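Local coordinates for protein PHB depolymerase (Penicillium funiculosum, PDB 2D81) that depolymerises polyhydroxybutyrate, probably cleaving the ester bonds of this biopolyester with a circularly permuted alpha/beta hydrolase fold, at residues A[145-148]-A[152-155]; A[135-140]-A[245-250]; A[239-244]-A[258-263]; A[107-112]-A[125-130]; A[282-285]-A[289-292]. One frame throughout, in Å; residues are numbered along the deposited sequence.

Interaction 1: A[145-148]-A[152-155]; sequences GDNS and STSP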
# COMPACT_ATOMS: atom_id res chain seq x y z
N GLY A 145 -12.74 5.33 -17.21
CA GLY A 145 -11.77 4.46 -17.86
C GLY A 145 -11.53 3.13 -17.17
O GLY A 145 -10.64 2.38 -17.58
N ASP A 146 -12.30 2.85 -16.13
CA ASP A 146 -12.18 1.58 -15.40
C ASP A 146 -12.29 0.39 -16.34
O ASP A 146 -13.08 0.42 -17.29
CB ASP A 146 -13.26 1.46 -14.33
CG ASP A 146 -12.91 2.17 -13.03
OD1 ASP A 146 -13.61 1.94 -12.02
OD2 ASP A 146 -11.94 2.96 -13.00
N ASN A 147 -11.53 -0.66 -16.07
CA ASN A 147 -11.73 -1.94 -16.74
C ASN A 147 -12.80 -2.74 -16.00
O ASN A 147 -13.10 -2.46 -14.84
CB ASN A 147 -10.43 -2.74 -16.76
CG ASN A 147 -9.81 -2.89 -15.38
OD1 ASN A 147 -9.34 -1.91 -14.80
ND2 ASN A 147 -9.82 -4.11 -14.85
N SER A 148 -13.36 -3.73 -16.68
CA SER A 148 -14.34 -4.61 -16.06
C SER A 148 -13.70 -5.35 -14.90
O SER A 148 -12.53 -5.72 -14.95
CB SER A 148 -14.86 -5.62 -17.09
OG SER A 148 -15.68 -6.59 -16.47
N SER A 152 -8.81 -8.47 -16.19
CA SER A 152 -7.64 -7.80 -15.63
C SER A 152 -6.83 -7.12 -16.73
O SER A 152 -6.10 -7.78 -17.47
CB SER A 152 -6.76 -8.80 -14.87
OG SER A 152 -5.70 -8.14 -14.20
N THR A 153 -6.96 -5.80 -16.82
CA THR A 153 -6.24 -5.01 -17.81
C THR A 153 -6.24 -3.55 -17.35
O THR A 153 -7.01 -3.18 -16.46
CB THR A 153 -6.92 -5.13 -19.20
OG1 THR A 153 -6.13 -4.48 -20.19
CG2 THR A 153 -8.31 -4.51 -19.17
N SER A 154 -5.38 -2.73 -17.93
CA SER A 154 -5.26 -1.33 -17.51
C SER A 154 -6.63 -0.67 -17.49
O SER A 154 -7.46 -0.91 -18.37
CB SER A 154 -4.32 -0.56 -18.45
OG SER A 154 -4.12 0.77 -17.99
N PRO A 155 -6.88 0.22 -16.51
CA PRO A 155 -5.99 0.67 -15.43
C PRO A 155 -5.96 -0.21 -14.18
O PRO A 155 -5.39 0.20 -13.16
CB PRO A 155 -6.52 2.06 -15.13
CG PRO A 155 -8.00 1.83 -15.21
CD PRO A 155 -8.14 0.99 -16.49
O HOH W 1 -10.06 -0.01 -19.27
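The flat amide of N147 turns one face to the backbone carbonyl of T153, whose O stands almost straight above the amide carbon, 3.0 Å from CG. The contact is not a hydrogen bond: OD1 of N147 lies 3.1 Å from the same T153 O, but both atoms are acceptors, and ND2 is 3.4 Å away at too poor an angle to bond. Beside the OD1 end of the amide comes the ring of P155, with CD 3.6 Å from OD1 of N147. The first torsion of N147 (chi1 53°) sets CG between the backbone N and the carbonyl carbon and carries the amide over toward 152-155. There OD1 accepts the backbone N-H of I157, while ND2 donates to L151 O and, weakly, to S148 O, so the amide cannot readily rotate. An asparagine suits the place because it offers an acceptor and a donor from one short side chain. Both segments belong to the irregular loop between strands 137-139 and 157-159, the two parallel neighbours of a small sheet, and the disulfide C149-C160 ties this loop to the second strand's end. Cut back to alanine, N147 would probably leave the I157 N-H and L151 O without their side-chain partner and open a gap beneath the T153 carbonyl. CG2 of T153 packs 3.7 Å from CB of N147. Near exposed G145, the buried ring of P155, which follows a cis peptide bond, brings CD to 3.1 Å from G145 O, and a water donates both to G145 O (3.0 Å) and to S154 O.

Interaction 2: A[135-140]-A[245-250]; sequences HTFPTD and TGYNKW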
# COMPACT_ATOMS: atom_id res chain seq x y z
N HIS A 135 -7.73 -9.70 -10.79
CA HIS A 135 -6.68 -8.81 -10.32
C HIS A 135 -6.96 -7.37 -10.75
O HIS A 135 -6.66 -6.98 -11.88
CB HIS A 135 -5.33 -9.26 -10.87
CG HIS A 135 -4.17 -8.67 -10.14
ND1 HIS A 135 -3.84 -9.02 -8.85
CD2 HIS A 135 -3.29 -7.71 -10.50
CE1 HIS A 135 -2.80 -8.31 -8.45
NE2 HIS A 135 -2.45 -7.51 -9.43
N THR A 136 -7.52 -6.59 -9.84
CA THR A 136 -7.91 -5.22 -10.12
C THR A 136 -8.25 -4.57 -8.78
O THR A 136 -8.53 -5.28 -7.81
CB THR A 136 -9.14 -5.18 -11.05
OG1 THR A 136 -9.34 -3.85 -11.54
CG2 THR A 136 -10.39 -5.63 -10.30
N PHE A 137 -8.22 -3.24 -8.71
CA PHE A 137 -8.63 -2.57 -7.48
C PHE A 137 -10.15 -2.53 -7.41
O PHE A 137 -10.80 -2.01 -8.32
CB PHE A 137 -8.08 -1.14 -7.42
CG PHE A 137 -8.14 -0.55 -6.04
CD1 PHE A 137 -7.03 -0.59 -5.20
CD2 PHE A 137 -9.33 -0.02 -5.55
CE1 PHE A 137 -7.10 -0.11 -3.90
CE2 PHE A 137 -9.41 0.46 -4.24
CZ PHE A 137 -8.29 0.41 -3.42
N PRO A 138 -10.74 -3.06 -6.33
CA PRO A 138 -12.20 -3.07 -6.17
C PRO A 138 -12.83 -1.77 -5.67
O PRO A 138 -12.52 -1.31 -4.58
CB PRO A 138 -12.42 -4.22 -5.19
CG PRO A 138 -11.24 -4.06 -4.27
CD PRO A 138 -10.08 -3.79 -5.23
N THR A 139 -13.71 -1.19 -6.48
CA THR A 139 -14.53 -0.07 -6.03
C THR A 139 -16.00 -0.39 -6.27
O THR A 139 -16.33 -1.47 -6.77
CB THR A 139 -14.19 1.22 -6.80
OG1 THR A 139 -14.84 1.22 -8.07
CG2 THR A 139 -12.68 1.32 -7.01
N ASP A 140 -16.89 0.53 -5.92
CA ASP A 140 -18.31 0.33 -6.18
C ASP A 140 -18.89 1.43 -7.05
O ASP A 140 -20.08 1.71 -7.01
CB ASP A 140 -19.08 0.23 -4.85
CG ASP A 140 -19.11 1.55 -4.10
OD1 ASP A 140 -18.18 2.37 -4.26
OD2 ASP A 140 -20.07 1.75 -3.32
N THR A 245 -9.99 5.20 -7.20
CA THR A 245 -9.95 4.16 -6.17
C THR A 245 -10.94 4.41 -5.04
O THR A 245 -11.38 3.47 -4.38
CB THR A 245 -8.55 4.02 -5.56
OG1 THR A 245 -8.06 5.31 -5.16
CG2 THR A 245 -7.59 3.40 -6.57
N GLY A 246 -11.27 5.68 -4.81
CA GLY A 246 -12.30 5.98 -3.82
C GLY A 246 -11.81 6.29 -2.41
O GLY A 246 -12.63 6.50 -1.52
N TYR A 247 -10.50 6.32 -2.20
CA TYR A 247 -9.97 6.69 -0.88
C TYR A 247 -10.41 8.10 -0.50
O TYR A 247 -10.79 8.35 0.65
CB TYR A 247 -8.44 6.65 -0.85
CG TYR A 247 -7.82 5.28 -0.94
CD1 TYR A 247 -7.46 4.74 -2.17
CD2 TYR A 247 -7.55 4.53 0.21
CE1 TYR A 247 -6.83 3.50 -2.26
CE2 TYR A 247 -6.94 3.29 0.14
CZ TYR A 247 -6.58 2.78 -1.10
OH TYR A 247 -5.95 1.56 -1.18
N ASN A 248 -10.34 9.01 -1.46
CA ASN A 248 -10.53 10.42 -1.16
C ASN A 248 -11.95 10.71 -0.70
O ASN A 248 -12.17 11.61 0.11
CB ASN A 248 -10.20 11.28 -2.38
CG ASN A 248 -8.76 11.12 -2.83
OD1 ASN A 248 -7.91 10.70 -2.05
ND2 ASN A 248 -8.49 11.47 -4.08
N LYS A 249 -12.91 9.94 -1.20
CA LYS A 249 -14.31 10.10 -0.81
C LYS A 249 -14.47 9.93 0.70
O LYS A 249 -15.24 10.65 1.34
CB LYS A 249 -15.19 9.08 -1.53
CG LYS A 249 -15.18 9.21 -3.04
CD LYS A 249 -16.09 8.18 -3.69
CE LYS A 249 -16.11 8.35 -5.20
NZ LYS A 249 -16.62 9.69 -5.60
N TRP A 250 -13.76 8.96 1.26
CA TRP A 250 -13.80 8.70 2.69
C TRP A 250 -12.94 9.68 3.48
O TRP A 250 -13.34 10.16 4.55
CB TRP A 250 -13.36 7.26 2.99
CG TRP A 250 -14.38 6.25 2.57
CD1 TRP A 250 -14.43 5.57 1.38
CD2 TRP A 250 -15.53 5.84 3.31
NE1 TRP A 250 -15.55 4.77 1.34
CE2 TRP A 250 -16.24 4.92 2.52
CE3 TRP A 250 -16.03 6.17 4.58
CZ2 TRP A 250 -17.43 4.32 2.94
CZ3 TRP A 250 -17.22 5.58 5.01
CH2 TRP A 250 -17.90 4.66 4.19
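The phenyl ring of F137 receives the methyl of T245 over one face: CG2 lies 4.0 Å from the ring centroid and 11° off its normal, a CH-pi contact. At the ring's edge stands Y247, whose OH comes to 3.4 Å from CE1 of F137; the two rings meet obliquely, planes at 52°, with F137 CZ 3.6 Å from Y247 CE1. T139 adds a lesser touch, its CG2 3.6 Å from T245 O. The torsion of F137 (chi1 -164°, CG anti to N) throws the ring off the strand toward 245-250. In the next shell each polar tip is engaged: T245 OG1 with F241 O, T139 OG1 with S158 O, and Y247 OH with S16 OG. A threonine thus gives a methyl to the ring and a hydroxyl to the backbone. Losing the phenyl group of F137 to a smaller residue such as alanine would probably take away the face that the T245 methyl rests on and open a gap beside the Y247 hydroxyl end. Backbone bonds to Y156 and S158 hold F137 in strand 137-139. Just before it H135, bonded through ND1 to D101 OD1, touches the bound trimer and A19, the engineered alanine that probably replaces the nucleophilic serine, consistent with the histidine of an alpha/beta hydrolase catalytic triad.

Interaction 3: A[239-244]-A[258-263]; sequences SRFIQN and ILYPQA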
# COMPACT_ATOMS: atom_id res chain seq x y z
N SER A 239 -3.77 10.46 -13.28
CA SER A 239 -4.34 10.58 -11.94
C SER A 239 -5.43 9.54 -11.65
O SER A 239 -6.17 9.67 -10.68
CB SER A 239 -4.92 11.98 -11.74
OG SER A 239 -6.02 12.21 -12.60
N ARG A 240 -5.52 8.51 -12.48
CA ARG A 240 -6.61 7.56 -12.33
C ARG A 240 -6.60 6.75 -11.03
O ARG A 240 -7.67 6.43 -10.50
CB ARG A 240 -6.67 6.61 -13.53
CG ARG A 240 -7.18 7.28 -14.80
CD ARG A 240 -7.61 6.26 -15.84
NE ARG A 240 -8.03 6.89 -17.09
CZ ARG A 240 -9.04 7.74 -17.20
NH1 ARG A 240 -9.75 8.08 -16.13
NH2 ARG A 240 -9.34 8.26 -18.38
N PHE A 241 -5.43 6.42 -10.50
CA PHE A 241 -5.42 5.70 -9.22
C PHE A 241 -5.86 6.66 -8.12
O PHE A 241 -6.64 6.30 -7.24
CB PHE A 241 -4.03 5.14 -8.89
CG PHE A 241 -4.04 4.18 -7.73
CD1 PHE A 241 -4.25 2.82 -7.94
CD2 PHE A 241 -3.85 4.64 -6.43
CE1 PHE A 241 -4.29 1.93 -6.86
CE2 PHE A 241 -3.89 3.76 -5.35
CZ PHE A 241 -4.10 2.40 -5.56
N ILE A 242 -5.34 7.88 -8.17
CA ILE A 242 -5.67 8.88 -7.15
C ILE A 242 -7.17 9.15 -7.10
O ILE A 242 -7.73 9.34 -6.02
CB ILE A 242 -4.91 10.19 -7.43
CG1 ILE A 242 -3.41 9.96 -7.27
CG2 ILE A 242 -5.40 11.30 -6.50
CD1 ILE A 242 -2.54 11.05 -7.84
N GLN A 243 -7.82 9.15 -8.26
CA GLN A 243 -9.22 9.56 -8.34
C GLN A 243 -10.22 8.40 -8.36
O GLN A 243 -11.31 8.52 -7.82
CB GLN A 243 -9.44 10.43 -9.57
CG GLN A 243 -8.67 11.74 -9.56
CD GLN A 243 -8.97 12.59 -10.78
OE1 GLN A 243 -8.79 12.15 -11.91
NE2 GLN A 243 -9.42 13.81 -10.54
N ASN A 244 -9.84 7.30 -9.00
CA ASN A 244 -10.79 6.22 -9.28
C ASN A 244 -10.89 5.16 -8.18
O ASN A 244 -11.77 4.31 -8.22
CB ASN A 244 -10.43 5.53 -10.60
CG ASN A 244 -10.80 6.35 -11.82
OD1 ASN A 244 -10.81 7.57 -11.78
ND2 ASN A 244 -11.10 5.66 -12.92
N ILE A 258 -4.68 11.57 2.39
CA ILE A 258 -4.21 10.37 1.69
C ILE A 258 -2.94 10.72 0.92
O ILE A 258 -2.96 11.57 0.04
CB ILE A 258 -5.26 9.84 0.68
CG1 ILE A 258 -6.63 9.69 1.34
CG2 ILE A 258 -4.79 8.50 0.13
CD1 ILE A 258 -6.70 8.66 2.46
N LEU A 259 -1.84 10.05 1.26
CA LEU A 259 -0.58 10.25 0.54
C LEU A 259 -0.44 9.21 -0.56
O LEU A 259 -0.62 8.02 -0.31
CB LEU A 259 0.60 10.14 1.51
CG LEU A 259 2.01 10.12 0.91
CD1 LEU A 259 2.31 11.45 0.22
CD2 LEU A 259 3.03 9.86 2.02
N TYR A 260 -0.14 9.67 -1.77
CA TYR A 260 0.01 8.78 -2.92
C TYR A 260 1.42 8.84 -3.51
O TYR A 260 1.66 9.60 -4.45
CB TYR A 260 -0.98 9.14 -4.04
CG TYR A 260 -2.44 9.01 -3.71
CD1 TYR A 260 -3.18 10.10 -3.23
CD2 TYR A 260 -3.11 7.80 -3.90
CE1 TYR A 260 -4.55 9.98 -2.96
CE2 TYR A 260 -4.47 7.67 -3.63
CZ TYR A 260 -5.18 8.77 -3.16
OH TYR A 260 -6.53 8.64 -2.90
N PRO A 261 2.36 8.06 -2.97
CA PRO A 261 3.73 8.08 -3.52
C PRO A 261 3.68 7.48 -4.93
O PRO A 261 2.78 6.70 -5.23
CB PRO A 261 4.51 7.19 -2.55
CG PRO A 261 3.70 7.27 -1.26
CD PRO A 261 2.29 7.21 -1.77
N GLN A 262 4.63 7.84 -5.78
CA GLN A 262 4.60 7.37 -7.17
C GLN A 262 5.87 6.63 -7.57
O GLN A 262 6.97 7.16 -7.41
CB GLN A 262 4.37 8.54 -8.13
CG GLN A 262 3.08 9.33 -7.90
CD GLN A 262 1.84 8.49 -8.07
OE1 GLN A 262 1.71 7.72 -9.02
NE2 GLN A 262 0.90 8.64 -7.15
N ALA A 263 5.71 5.43 -8.11
CA ALA A 263 6.83 4.73 -8.74
C ALA A 263 6.96 5.22 -10.18
O ALA A 263 6.21 6.10 -10.61
CB ALA A 263 6.60 3.22 -8.70
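A CH-pi contact dominates between helix 240-244 and strand 256-260: CG1 of I242 sits above one face of the Y260 ring, 4.0 Å from the centroid and 18° off the normal. CG2, the other branch of I242, reaches 3.9 Å from CE1 of Y260. With CG1 anti to the carbonyl carbon (chi1 -66°) and CG2 anti to the backbone N, both branches of this beta-branched residue meet the ring and cover much of that face. On the opposite face, within the strand's own segment, lies CG2 of I258, and the ring is thus held between two isoleucines. Further apolar packing comes from F241, which turns its edge to Y260, CD2 being 4.1 Å from CD2 of Y260; the two side chains pass at a slant.

Polar groups run round this apolar middle. The hydroxyl of Y260 passes 3.4 Å from I242 O without bonding to it; its hydrogen-bond partner is OD1 of N248 on the next helix, which anchors the far end of the ring. NE2 of Q262 folds back to donate to Y260 O at 3.0 Å, from well above the carbonyl plane, while its OE1 takes the Y234 N-H. On the helix's outer side S239 OG donates to Q243 OE1. Strands 221-227 and 256-260 are parallel neighbours of the main sheet, and helices 240-244 and 247-251, which lie between them in the chain, pack back on the second strand, as in a beta-alpha-beta crossover of an alpha/beta hydrolase.

Interaction 4: A[107-112]-A[125-130]; sequences NVMNQL and VSYVTT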
# COMPACT_ATOMS: atom_id res chain seq x y z
N ASN A 107 -4.67 -18.03 -3.11
CA ASN A 107 -3.71 -18.93 -2.49
C ASN A 107 -2.49 -18.16 -1.98
O ASN A 107 -1.89 -18.53 -0.97
CB ASN A 107 -3.27 -20.01 -3.49
CG ASN A 107 -4.40 -20.98 -3.83
OD1 ASN A 107 -4.42 -21.57 -4.91
ND2 ASN A 107 -5.34 -21.15 -2.91
N VAL A 108 -2.12 -17.09 -2.67
CA VAL A 108 -1.01 -16.25 -2.24
C VAL A 108 -1.43 -15.35 -1.09
O VAL A 108 -0.73 -15.26 -0.07
CB VAL A 108 -0.48 -15.38 -3.40
CG1 VAL A 108 0.64 -14.47 -2.92
CG2 VAL A 108 0.02 -16.28 -4.53
N MET A 109 -2.57 -14.69 -1.23
CA MET A 109 -3.06 -13.85 -0.14
C MET A 109 -3.32 -14.64 1.13
O MET A 109 -3.12 -14.13 2.23
CB MET A 109 -4.32 -13.10 -0.57
CG MET A 109 -4.04 -11.77 -1.26
SD MET A 109 -3.17 -10.59 -0.17
CE MET A 109 -4.49 -10.18 0.98
N ASN A 110 -3.76 -15.89 1.00
CA ASN A 110 -4.01 -16.71 2.17
C ASN A 110 -2.73 -16.99 2.95
O ASN A 110 -2.75 -17.10 4.17
CB ASN A 110 -4.65 -18.04 1.78
CG ASN A 110 -4.99 -18.90 2.99
OD1 ASN A 110 -5.89 -18.57 3.77
ND2 ASN A 110 -4.27 -20.00 3.15
N GLN A 111 -1.60 -17.11 2.24
CA GLN A 111 -0.32 -17.32 2.90
C GLN A 111 0.12 -16.09 3.69
O GLN A 111 0.75 -16.21 4.74
CB GLN A 111 0.77 -17.69 1.89
CG GLN A 111 0.64 -19.09 1.27
CD GLN A 111 0.73 -20.20 2.30
OE1 GLN A 111 -0.23 -20.49 3.01
NE2 GLN A 111 1.90 -20.82 2.40
N LEU A 112 -0.20 -14.91 3.17
CA LEU A 112 0.03 -13.68 3.93
C LEU A 112 -0.79 -13.71 5.22
O LEU A 112 -0.29 -13.34 6.28
CB LEU A 112 -0.35 -12.45 3.11
CG LEU A 112 -0.33 -11.11 3.85
CD1 LEU A 112 1.08 -10.79 4.34
CD2 LEU A 112 -0.81 -10.01 2.91
N VAL A 125 -8.23 -8.57 12.67
CA VAL A 125 -7.94 -8.90 11.27
C VAL A 125 -9.25 -9.06 10.50
O VAL A 125 -10.16 -9.75 10.96
CB VAL A 125 -7.13 -10.21 11.17
CG1 VAL A 125 -6.89 -10.56 9.70
CG2 VAL A 125 -5.81 -10.08 11.91
N SER A 126 -9.34 -8.43 9.33
CA SER A 126 -10.45 -8.68 8.42
C SER A 126 -9.92 -9.18 7.09
O SER A 126 -9.15 -8.49 6.42
CB SER A 126 -11.26 -7.40 8.20
OG SER A 126 -12.32 -7.62 7.28
N TYR A 127 -10.33 -10.38 6.70
CA TYR A 127 -9.92 -10.94 5.42
C TYR A 127 -11.16 -11.14 4.57
O TYR A 127 -12.08 -11.87 4.95
CB TYR A 127 -9.20 -12.28 5.64
CG TYR A 127 -8.58 -12.89 4.40
CD1 TYR A 127 -9.36 -13.57 3.46
CD2 TYR A 127 -7.20 -12.81 4.18
CE1 TYR A 127 -8.77 -14.16 2.33
CE2 TYR A 127 -6.61 -13.39 3.06
CZ TYR A 127 -7.40 -14.07 2.14
OH TYR A 127 -6.82 -14.66 1.04
N VAL A 128 -11.18 -10.47 3.42
CA VAL A 128 -12.37 -10.44 2.57
C VAL A 128 -12.07 -10.97 1.17
O VAL A 128 -11.05 -10.64 0.57
CB VAL A 128 -12.91 -9.00 2.44
CG1 VAL A 128 -14.12 -8.97 1.52
CG2 VAL A 128 -13.27 -8.46 3.82
N THR A 129 -12.97 -11.81 0.67
CA THR A 129 -12.89 -12.28 -0.71
C THR A 129 -14.12 -11.79 -1.47
O THR A 129 -15.25 -12.00 -1.04
CB THR A 129 -12.84 -13.82 -0.78
OG1 THR A 129 -11.71 -14.29 -0.05
CG2 THR A 129 -12.74 -14.28 -2.23
N THR A 130 -13.89 -11.13 -2.60
CA THR A 130 -15.00 -10.77 -3.48
C THR A 130 -15.12 -11.81 -4.58
O THR A 130 -14.21 -12.01 -5.38
CB THR A 130 -14.77 -9.38 -4.12
OG1 THR A 130 -14.80 -8.38 -3.09
CG2 THR A 130 -15.86 -9.08 -5.14
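Helix 106-116 lies over strand 125-130, the nearest alpha carbons, those of N110 and Y127, being 8.9 Å apart. So wide a gap has to be filled by side chains, and here a single one spans it. Y127 extends from the strand with CG anti to its backbone N (chi1 -173°), so that the long ring reaches straight at the helix and meets M109 and N110 with its far end. Its OH comes to 3.4 Å from CB of M109 and 3.3 Å from the backbone N of N110. Alongside, M109 O lies in the plane of the ring at its edge, 3.7 Å from CE2 of Y127. CB of N110 is a looser neighbour, 4.1 Å from the same OH.

The thioether of M109, bent at both chi2 and chi3, turns instead into the buried layer, where it touches M95 of strand 92-98 and V42 of strand 39-43; a flexible methionine can bend to meet both side chains. Y127 also rests on M95. Together strand 92-98, this helix and strand 125-130 form a beta-alpha-beta unit, with strand 125-130 at the sheet's border, where tyrosine can be partly exposed. The approach of the Y127 OH to the N110 N is at a poor angle and makes no hydrogen bond, which implies that van der Waals packing, rather than directed polar bonding, joins the two segments.

Interaction 5: A[282-285]-A[289-292]; sequences NGCW and GWYG. With RB3 ((1R)-3-{[(1R)-3-methoxy-1-methyl-3-oxopropyl]oxy}-1-methyl-3-oxopropyl (3R)-3-hydroxybutanoate), chain C.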
# COMPACT_ATOMS: atom_id res chain seq x y z
N ASN A 282 7.30 -2.05 -15.66
CA ASN A 282 5.91 -1.78 -15.30
C ASN A 282 5.77 -0.76 -14.16
O ASN A 282 4.66 -0.37 -13.80
CB ASN A 282 5.21 -3.09 -14.91
CG ASN A 282 5.06 -4.03 -16.09
OD1 ASN A 282 4.79 -5.22 -15.92
ND2 ASN A 282 5.22 -3.51 -17.30
N GLY A 283 6.89 -0.34 -13.58
CA GLY A 283 6.83 0.66 -12.53
C GLY A 283 6.16 0.12 -11.29
O GLY A 283 5.23 0.73 -10.74
N CYS A 284 6.64 -1.04 -10.84
CA CYS A 284 6.14 -1.69 -9.64
C CYS A 284 6.91 -1.19 -8.42
O CYS A 284 8.04 -0.73 -8.54
CB CYS A 284 6.37 -3.19 -9.71
SG CYS A 284 5.80 -4.12 -11.16
N TRP A 285 6.30 -1.34 -7.24
CA TRP A 285 7.04 -1.15 -5.99
C TRP A 285 7.93 -2.36 -5.74
O TRP A 285 7.62 -3.47 -6.16
CB TRP A 285 6.08 -0.95 -4.82
CG TRP A 285 5.27 0.29 -4.96
CD1 TRP A 285 3.97 0.38 -5.38
CD2 TRP A 285 5.73 1.63 -4.76
NE1 TRP A 285 3.59 1.70 -5.46
CE2 TRP A 285 4.65 2.49 -5.08
CE3 TRP A 285 6.94 2.19 -4.34
CZ2 TRP A 285 4.76 3.88 -5.00
CZ3 TRP A 285 7.05 3.57 -4.26
CH2 TRP A 285 5.96 4.40 -4.59
N GLY A 289 13.65 -7.04 -4.73
CA GLY A 289 15.05 -6.70 -4.53
C GLY A 289 15.71 -5.96 -5.68
O GLY A 289 16.94 -5.98 -5.80
N TRP A 290 14.92 -5.30 -6.52
CA TRP A 290 15.47 -4.49 -7.60
C TRP A 290 16.51 -3.49 -7.08
O TRP A 290 17.59 -3.35 -7.65
CB TRP A 290 14.38 -3.70 -8.32
CG TRP A 290 13.55 -4.48 -9.28
CD1 TRP A 290 13.99 -5.18 -10.37
CD2 TRP A 290 12.12 -4.58 -9.29
NE1 TRP A 290 12.92 -5.72 -11.05
CE2 TRP A 290 11.76 -5.37 -10.41
CE3 TRP A 290 11.11 -4.09 -8.45
CZ2 TRP A 290 10.43 -5.67 -10.71
CZ3 TRP A 290 9.79 -4.39 -8.75
CH2 TRP A 290 9.46 -5.18 -9.87
N TYR A 291 16.17 -2.81 -6.00
CA TYR A 291 16.94 -1.64 -5.59
C TYR A 291 17.70 -1.86 -4.28
O TYR A 291 18.01 -0.91 -3.57
CB TYR A 291 16.01 -0.43 -5.47
CG TYR A 291 15.24 -0.20 -6.76
CD1 TYR A 291 13.86 -0.43 -6.83
CD2 TYR A 291 15.91 0.18 -7.92
CE1 TYR A 291 13.18 -0.29 -8.03
CE2 TYR A 291 15.23 0.31 -9.13
CZ TYR A 291 13.87 0.07 -9.18
OH TYR A 291 13.21 0.20 -10.38
N GLY A 292 18.00 -3.12 -3.98
CA GLY A 292 18.82 -3.42 -2.83
C GLY A 292 18.38 -4.68 -2.11
O GLY A 292 17.22 -5.09 -2.21
O1M RB3 C . 0.92 -8.58 -12.37
C1A RB3 C . 1.24 -7.71 -11.53
O1A RB3 C . 1.58 -6.54 -11.79
C2A RB3 C . 1.21 -8.12 -10.05
C3A RB3 C . 2.57 -7.90 -9.39
C4A RB3 C . 2.47 -8.35 -7.93
O3A RB3 C . 3.56 -8.69 -10.06
C1B RB3 C . 4.76 -8.05 -10.15
O1B RB3 C . 5.06 -7.16 -9.36
C2B RB3 C . 5.72 -8.47 -11.27
C3B RB3 C . 7.15 -7.97 -11.05
C4B RB3 C . 7.77 -8.58 -9.80
O3B RB3 C . 7.95 -8.35 -12.18
C1C RB3 C . 7.88 -7.46 -13.20
O1C RB3 C . 6.82 -6.86 -13.43
C2C RB3 C . 9.11 -7.21 -14.08
C3C RB3 C . 8.82 -7.56 -15.54
C4C RB3 C . 10.07 -7.34 -16.40
O3C RB3 C . 8.39 -8.92 -15.63
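C284 and W290 make the close part of this contact: CB of C284 lies 3.7 Å from CH2 of W290, approaching the six-membered ring obliquely. CG of W290 lies anti to the carbonyl carbon (chi1 -77°), which swings the indole toward C284. Next to it the backbone O of W285 lies in the plane of the indole at its edge, 3.5 Å from CZ3 of W290, where the ring's weakly positive C-H bonds suit an oxygen. The sulfur is a looser partner, SG standing 5.3 Å from the centroid of the six-membered ring and far off its normal; it is fixed by the disulfide to C230. At the root of the side chain, CB of W290 rests over a face of the neighbouring Y291 ring, and NE1 of W290 makes a weak hydrogen bond to S279 O. The type I turn G289-G292 that carries W290 is gathered by D286, whose carboxylate accepts the N-H groups of G289, W290 and Y291. Glycines at both ends of this turn fit backbone angles that a side chain would crowd.

Toward the pocket the packing is more open. Here the bound hydroxybutyrate trimer runs past: its methyl C4B lies 3.8 Å from CH2 of W290, and SG of C284 is 3.6 Å from the ester carbonyl oxygen O1B. N282, partly exposed, comes no nearer than 3.6 Å, from its OD1 to O1C. Indole and disulfide therefore offer a largely apolar but polarisable wall, consistent with W290 meeting the methyl and methylene groups of a polyester chain by dispersion, while W287 NE1 supplies a directed hydrogen bond.

Overall arrangement
From the N terminus, interaction 4 closes first: a short loop that completes a beta-alpha-beta unit at one border of the main sheet. Next the chain opens interaction 2 at 135-140, and within its long loop, which shuts only at 245-250, interaction 1 is nested. The two touch through S152 OG and H135 O. Interaction 3 opens at 239-244, before interaction 2 has closed, and ends at 258-263, so these two cross; the methyl of T139 packs against N244 O between them. N244 meanwhile bonds D146 of interaction 1. Interaction 5 comes last, in series, yet W285 packs against 261-263, joining the pocket loop to the end of the strand.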